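Local coordinates for intracellular serine protease (Bacillus licheniformis, PDB 4ZOQ), which probably cleaves peptide bonds as a subtilisin-like serine endopeptidase, acting as a sequence-specific protease on lanthipeptide precursors, at residues H307-L317 and Y328-M339. Numbering follows the deposited sequence.
Sequences HHILRKSALDL and YGEVRAYQALKM
L315 and E330 form a single antiparallel, hydrogen-bonded bridge (L315 N to E330 O 2.7 Å, E330 N to L315 O 2.9 Å), beyond which helices 307-313 and 333-338 cross at 115° with axes 8.6 Å apart. Where they meet, S313 lays CB and OG against the backbone of A336, OG 3.4 Å from A336 CA. A chi1 of 58° turns this hydroxyl back to donate to I309 O, which S313 N reaches from the opposite face of the carbonyl. One water links S313 OG to R332 N; a second, placed doubtfully close to S313 O, E330 O and R332 NE, lies between the helix end and the bridge. The R332 guanidinium is sandwiched between L315 CB, over its centre, and Q335 CG on the other face, while NH2 makes a weak, nearly straight bond to S313 O (3.4 Å). R311 sets CD over one face of the Y328 ring, a CH-pi contact 3.5 Å from the centroid. M339 ends with CE against K312 CB (3.4 Å). Strand 221-226 takes L310 and V331 on F223 and bonds its backbone to Y328, G329 and V331, while helix 275-297 meets I309 through V289 and A333 through T285, seating this C-terminal helix pair on the subtilase core.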
ATOM      1  N   HIS B 307      11.771  10.752  -3.190  1.00 35.07           N
ATOM      2  CA  HIS B 307      11.700   9.941  -4.401  1.00 34.52           C
ATOM      3  C   HIS B 307      13.058   9.915  -5.087  1.00 36.54           C
ATOM      4  O   HIS B 307      13.506   8.873  -5.600  1.00 36.23           O
ATOM      5  CB  HIS B 307      10.633  10.494  -5.353  1.00 38.54           C
ATOM      6  CG  HIS B 307      10.371   9.625  -6.546  1.00 44.08           C
ATOM      7  ND1 HIS B 307      11.247   9.528  -7.610  1.00 45.45           N
ATOM      8  CD2 HIS B 307       9.315   8.835  -6.857  1.00 40.64           C
ATOM      9  CE1 HIS B 307      10.752   8.697  -8.511  1.00 40.90           C
ATOM     10  NE2 HIS B 307       9.585   8.259  -8.076  1.00 40.23           N
ATOM     11  N   HIS B 308      13.719  11.068  -5.080  1.00 33.31           N
ATOM     12  CA  HIS B 308      15.040  11.192  -5.687  1.00 34.78           C
ATOM     13  C   HIS B 308      16.051  10.284  -4.971  1.00 33.51           C
ATOM     14  O   HIS B 308      16.836   9.593  -5.605  1.00 32.70           O
ATOM     15  CB  HIS B 308      15.514  12.658  -5.666  1.00 34.03           C
ATOM     16  CG  HIS B 308      16.819  12.867  -6.352  1.00 33.46           C
ATOM     17  ND1 HIS B 308      16.930  12.962  -7.721  1.00 45.10           N
ATOM     18  CD2 HIS B 308      18.082  12.920  -5.866  1.00 33.77           C
ATOM     19  CE1 HIS B 308      18.205  13.092  -8.051  1.00 41.86           C
ATOM     20  NE2 HIS B 308      18.924  13.070  -6.943  1.00 39.34           N
ATOM     21  N   ILE B 309      16.033  10.290  -3.646  1.00 32.88           N
ATOM     22  CA  ILE B 309      16.925   9.427  -2.893  1.00 33.27           C
ATOM     23  C   ILE B 309      16.639   7.927  -3.182  1.00 33.49           C
ATOM     24  O   ILE B 309      17.577   7.160  -3.410  1.00 31.82           O
ATOM     25  CB  ILE B 309      16.819   9.739  -1.400  1.00 32.37           C
ATOM     26  CG1 ILE B 309      17.387  11.133  -1.162  1.00 31.79           C
ATOM     27  CG2 ILE B 309      17.594   8.714  -0.581  1.00 30.09           C
ATOM     28  CD1 ILE B 309      17.030  11.732   0.158  1.00 32.73           C
ATOM     29  N   LEU B 310      15.364   7.534  -3.232  1.00 28.82           N
ATOM     30  CA  LEU B 310      14.984   6.154  -3.553  1.00 29.32           C
ATOM     31  C   LEU B 310      15.484   5.754  -4.905  1.00 30.52           C
ATOM     32  O   LEU B 310      16.036   4.655  -5.090  1.00 30.16           O
ATOM     33  CB  LEU B 310      13.458   5.979  -3.529  1.00 29.69           C
ATOM     34  CG  LEU B 310      12.840   6.126  -2.136  1.00 34.36           C
ATOM     35  CD1 LEU B 310      11.332   6.114  -2.140  1.00 30.26           C
ATOM     36  CD2 LEU B 310      13.362   4.968  -1.275  1.00 28.43           C
ATOM     37  N   ARG B 311      15.289   6.655  -5.864  1.00 33.13           N
ATOM     38  CA  ARG B 311      15.672   6.377  -7.237  1.00 34.64           C
ATOM     39  C   ARG B 311      17.195   6.202  -7.404  1.00 33.02           C
ATOM     40  O   ARG B 311      17.638   5.221  -7.964  1.00 31.76           O
ATOM     41  CB  ARG B 311      15.132   7.472  -8.150  1.00 35.78           C
ATOM     42  CG  ARG B 311      15.627   7.391  -9.577  1.00 36.35           C
ATOM     43  CD  ARG B 311      14.860   8.359 -10.438  1.00 42.18           C
ATOM     44  NE  ARG B 311      15.363   9.727 -10.350  1.00 55.93           N
ATOM     45  CZ  ARG B 311      16.397  10.213 -11.032  1.00 53.57           C
ATOM     46  NH1 ARG B 311      17.101   9.432 -11.852  1.00 44.26           N
ATOM     47  NH2 ARG B 311      16.731  11.489 -10.869  1.00 44.46           N
ATOM     48  N   LYS B 312      17.993   7.092  -6.842  1.00 31.99           N
ATOM     49  CA  LYS B 312      19.427   6.995  -7.048  1.00 33.00           C
ATOM     50  C   LYS B 312      20.085   5.862  -6.265  1.00 33.13           C
ATOM     51  O   LYS B 312      21.167   5.414  -6.625  1.00 32.69           O
ATOM     52  CB  LYS B 312      20.110   8.316  -6.680  1.00 37.79           C
ATOM     53  CG  LYS B 312      19.799   9.437  -7.642  1.00 44.97           C
ATOM     54  CD  LYS B 312      20.717   9.263  -8.866  1.00 53.48           C
ATOM     55  CE  LYS B 312      20.773  10.506  -9.743  1.00 56.32           C
ATOM     56  NZ  LYS B 312      21.162  10.152 -11.137  1.00 66.68           N
ATOM     57  N   SER B 313      19.433   5.370  -5.217  1.00 36.95           N
ATOM     58  CA  SER B 313      20.031   4.299  -4.428  1.00 32.83           C
ATOM     59  C   SER B 313      19.587   2.894  -4.862  1.00 32.15           C
ATOM     60  O   SER B 313      20.055   1.887  -4.329  1.00 34.74           O
ATOM     61  CB  SER B 313      19.739   4.520  -2.941  1.00 29.30           C
ATOM     62  OG  SER B 313      18.355   4.588  -2.668  1.00 31.72           O
ATOM     63  N   ALA B 314      18.646   2.830  -5.783  1.00 29.55           N
ATOM     64  CA  ALA B 314      18.116   1.546  -6.213  1.00 32.37           C
ATOM     65  C   ALA B 314      19.140   0.735  -7.004  1.00 34.30           C
ATOM     66  O   ALA B 314      19.916   1.274  -7.759  1.00 32.43           O
ATOM     67  CB  ALA B 314      16.842   1.738  -7.047  1.00 32.42           C
ATOM     68  N   LEU B 315      19.125  -0.576  -6.831  1.00 34.02           N
ATOM     69  CA  LEU B 315      19.949  -1.425  -7.649  1.00 34.08           C
ATOM     70  C   LEU B 315      19.362  -1.615  -9.045  1.00 32.05           C
ATOM     71  O   LEU B 315      18.297  -2.211  -9.193  1.00 31.14           O
ATOM     72  CB  LEU B 315      20.148  -2.784  -6.968  1.00 33.35           C
ATOM     73  CG  LEU B 315      20.999  -3.798  -7.730  1.00 35.82           C
ATOM     74  CD1 LEU B 315      22.416  -3.227  -7.906  1.00 36.25           C
ATOM     75  CD2 LEU B 315      21.037  -5.098  -6.934  1.00 33.53           C
ATOM     76  N   ASP B 316      20.080  -1.128 -10.058  1.00 32.55           N
ATOM     77  CA  ASP B 316      19.675  -1.238 -11.453  1.00 31.34           C
ATOM     78  C   ASP B 316      19.858  -2.674 -11.963  1.00 34.52           C
ATOM     79  O   ASP B 316      20.976  -3.154 -12.128  1.00 39.46           O
ATOM     80  CB  ASP B 316      20.454  -0.258 -12.312  1.00 32.05           C
ATOM     81  CG  ASP B 316      20.015  -0.278 -13.790  1.00 38.26           C
ATOM     82  OD1 ASP B 316      19.224  -1.157 -14.200  1.00 38.23           O
ATOM     83  OD2 ASP B 316      20.444   0.619 -14.543  1.00 40.48           O
ATOM     84  N   LEU B 317      18.735  -3.365 -12.099  1.00 33.48           N
ATOM     85  CA  LEU B 317      18.663  -4.739 -12.558  1.00 37.26           C
ATOM     86  C   LEU B 317      18.109  -4.785 -13.990  1.00 36.36           C
ATOM     87  O   LEU B 317      17.628  -3.768 -14.516  1.00 35.87           O
ATOM     88  CB  LEU B 317      17.794  -5.567 -11.590  1.00 38.73           C
ATOM     89  CG  LEU B 317      18.333  -5.677 -10.143  1.00 39.32           C
ATOM     90  CD1 LEU B 317      17.253  -6.101  -9.117  1.00 35.36           C
ATOM     91  CD2 LEU B 317      19.539  -6.606 -10.050  1.00 36.19           C
ATOM     92  N   TYR B 328      13.084   1.599 -11.859  1.00 32.49           N
ATOM     93  CA  TYR B 328      14.426   2.118 -11.571  1.00 31.74           C
ATOM     94  C   TYR B 328      15.281   1.063 -10.892  1.00 32.78           C
ATOM     95  O   TYR B 328      16.479   1.251 -10.748  1.00 33.90           O
ATOM     96  CB  TYR B 328      14.372   3.355 -10.673  1.00 29.11           C
ATOM     97  CG  TYR B 328      13.734   4.553 -11.316  1.00 35.99           C
ATOM     98  CD1 TYR B 328      14.365   5.216 -12.366  1.00 38.36           C
ATOM     99  CD2 TYR B 328      12.496   5.018 -10.899  1.00 34.72           C
ATOM    100  CE1 TYR B 328      13.792   6.310 -12.972  1.00 38.07           C
ATOM    101  CE2 TYR B 328      11.903   6.119 -11.508  1.00 39.36           C
ATOM    102  CZ  TYR B 328      12.558   6.758 -12.546  1.00 41.24           C
ATOM    103  OH  TYR B 328      11.989   7.851 -13.162  1.00 53.85           O
ATOM    104  N   GLY B 329      14.658  -0.012 -10.408  1.00 30.31           N
ATOM    105  CA  GLY B 329      15.405  -1.110  -9.808  1.00 29.41           C
ATOM    106  C   GLY B 329      14.989  -1.468  -8.385  1.00 33.31           C
ATOM    107  O   GLY B 329      13.942  -1.011  -7.862  1.00 34.66           O
ATOM    108  N   GLU B 330      15.816  -2.278  -7.738  1.00 29.18           N
ATOM    109  CA  GLU B 330      15.515  -2.740  -6.392  1.00 30.11           C
ATOM    110  C   GLU B 330      15.933  -1.753  -5.329  1.00 30.67           C
ATOM    111  O   GLU B 330      17.098  -1.317  -5.286  1.00 29.82           O
ATOM    112  CB  GLU B 330      16.200  -4.061  -6.118  1.00 31.25           C
ATOM    113  CG  GLU B 330      15.873  -4.653  -4.754  1.00 29.93           C
ATOM    114  CD  GLU B 330      16.524  -6.005  -4.604  1.00 36.91           C
ATOM    115  OE1 GLU B 330      17.011  -6.501  -5.635  1.00 40.67           O
ATOM    116  OE2 GLU B 330      16.515  -6.597  -3.507  1.00 36.75           O
ATOM    117  N   VAL B 331      14.953  -1.349  -4.529  1.00 28.37           N
ATOM    118  CA  VAL B 331      15.184  -0.499  -3.374  1.00 30.55           C
ATOM    119  C   VAL B 331      15.986  -1.205  -2.280  1.00 29.28           C
ATOM    120  O   VAL B 331      15.713  -2.339  -1.942  1.00 28.92           O
ATOM    121  CB  VAL B 331      13.836   0.007  -2.775  1.00 31.05           C
ATOM    122  CG1 VAL B 331      14.049   0.640  -1.386  1.00 27.21           C
ATOM    123  CG2 VAL B 331      13.197   0.992  -3.729  1.00 30.13           C
ATOM    124  N   ARG B 332      16.977  -0.519  -1.733  1.00 30.33           N
ATOM    125  CA  ARG B 332      17.756  -1.036  -0.603  1.00 34.47           C
ATOM    126  C   ARG B 332      17.881   0.065   0.425  1.00 33.77           C
ATOM    127  O   ARG B 332      18.544   1.084   0.179  1.00 33.71           O
ATOM    128  CB  ARG B 332      19.133  -1.534  -1.042  1.00 39.62           C
ATOM    129  CG  ARG B 332      19.089  -2.767  -1.964  1.00 44.41           C
ATOM    130  CD  ARG B 332      20.488  -3.022  -2.525  1.00 52.37           C
ATOM    131  NE  ARG B 332      20.914  -1.853  -3.303  1.00 42.87           N
ATOM    132  CZ  ARG B 332      22.085  -1.737  -3.928  1.00 46.67           C
ATOM    133  NH1 ARG B 332      22.972  -2.731  -3.850  1.00 45.27           N
ATOM    134  NH2 ARG B 332      22.367  -0.620  -4.617  1.00 40.33           N
ATOM    135  N   ALA B 333      17.245  -0.129   1.578  1.00 35.87           N
ATOM    136  CA  ALA B 333      17.199   0.919   2.601  1.00 31.81           C
ATOM    137  C   ALA B 333      18.591   1.400   3.030  1.00 32.23           C
ATOM    138  O   ALA B 333      18.793   2.603   3.152  1.00 31.50           O
ATOM    139  CB  ALA B 333      16.426   0.422   3.817  1.00 25.18           C
ATOM    140  N   TYR B 334      19.548   0.488   3.242  1.00 30.60           N
ATOM    141  CA  TYR B 334      20.882   0.921   3.702  1.00 33.60           C
ATOM    142  C   TYR B 334      21.579   1.763   2.643  1.00 32.27           C
ATOM    143  O   TYR B 334      22.313   2.676   2.972  1.00 32.74           O
ATOM    144  CB  TYR B 334      21.771  -0.268   4.099  1.00 32.24           C
ATOM    145  CG  TYR B 334      22.349  -1.029   2.938  1.00 34.93           C
ATOM    146  CD1 TYR B 334      21.643  -2.099   2.368  1.00 33.80           C
ATOM    147  CD2 TYR B 334      23.600  -0.691   2.408  1.00 31.72           C
ATOM    148  CE1 TYR B 334      22.158  -2.803   1.297  1.00 37.04           C
ATOM    149  CE2 TYR B 334      24.126  -1.385   1.353  1.00 36.07           C
ATOM    150  CZ  TYR B 334      23.400  -2.449   0.795  1.00 41.20           C
ATOM    151  OH  TYR B 334      23.911  -3.156  -0.266  1.00 42.45           O
ATOM    152  N   GLN B 335      21.332   1.466   1.372  1.00 34.60           N
ATOM    153  CA  GLN B 335      21.922   2.246   0.299  1.00 35.56           C
ATOM    154  C   GLN B 335      21.288   3.625   0.269  1.00 37.26           C
ATOM    155  O   GLN B 335      21.960   4.619   0.025  1.00 33.00           O
ATOM    156  CB  GLN B 335      21.718   1.585  -1.059  1.00 34.64           C
ATOM    157  CG  GLN B 335      22.611   0.413  -1.347  1.00 40.57           C
ATOM    158  CD  GLN B 335      24.089   0.747  -1.351  1.00 43.55           C
ATOM    159  OE1 GLN B 335      24.496   1.926  -1.304  1.00 41.79           O
ATOM    160  NE2 GLN B 335      24.913  -0.299  -1.493  1.00 46.02           N
ATOM    161  N   ALA B 336      19.977   3.661   0.508  1.00 35.95           N
ATOM    162  CA  ALA B 336      19.240   4.920   0.557  1.00 35.14           C
ATOM    163  C   ALA B 336      19.839   5.856   1.590  1.00 35.30           C
ATOM    164  O   ALA B 336      20.087   7.034   1.306  1.00 40.44           O
ATOM    165  CB  ALA B 336      17.756   4.662   0.872  1.00 29.98           C
ATOM    166  N   LEU B 337      20.094   5.320   2.777  1.00 34.81           N
ATOM    167  CA  LEU B 337      20.656   6.102   3.881  1.00 38.89           C
ATOM    168  C   LEU B 337      22.122   6.437   3.572  1.00 37.76           C
ATOM    169  O   LEU B 337      22.612   7.529   3.888  1.00 35.42           O
ATOM    170  CB  LEU B 337      20.518   5.336   5.214  1.00 32.78           C
ATOM    171  CG  LEU B 337      19.102   5.086   5.766  1.00 30.66           C
ATOM    172  CD1 LEU B 337      19.166   4.235   6.990  1.00 30.08           C
ATOM    173  CD2 LEU B 337      18.379   6.389   6.110  1.00 32.53           C
ATOM    174  N   LYS B 338      22.801   5.507   2.909  1.00 36.03           N
ATOM    175  CA  LYS B 338      24.216   5.686   2.612  1.00 40.74           C
ATOM    176  C   LYS B 338      24.408   6.827   1.615  1.00 45.59           C
ATOM    177  O   LYS B 338      25.411   7.553   1.665  1.00 44.58           O
ATOM    178  CB  LYS B 338      24.804   4.390   2.059  1.00 38.77           C
ATOM    179  CG  LYS B 338      26.300   4.357   1.914  1.00 45.53           C
ATOM    180  CD  LYS B 338      26.724   3.122   1.100  1.00 48.64           C
ATOM    181  CE  LYS B 338      27.517   3.525  -0.141  1.00 57.86           C
ATOM    182  NZ  LYS B 338      27.685   2.395  -1.108  1.00 63.91           N
ATOM    183  N   MET B 339      23.423   7.049   0.753  1.00 41.69           N
ATOM    184  CA  MET B 339      23.568   8.176  -0.163  1.00 48.18           C
ATOM    185  C   MET B 339      23.133   9.501   0.401  1.00 48.13           C
ATOM    186  O   MET B 339      23.173  10.500  -0.299  1.00 50.39           O
ATOM    187  CB  MET B 339      22.831   7.967  -1.454  1.00 41.53           C
ATOM    188  CG  MET B 339      23.522   7.039  -2.402  1.00 52.16           C
ATOM    189  SD  MET B 339      22.842   7.453  -4.015  1.00 75.93           S
ATOM    190  CE  MET B 339      21.320   8.313  -3.508  1.00 42.34           C
TER
HETATM  191  O   HOH W   1      16.758   2.198  -3.089  1.00 32.35           O
HETATM  192  O   HOH W   2      19.083  -0.358  -3.956  1.00 61.18           O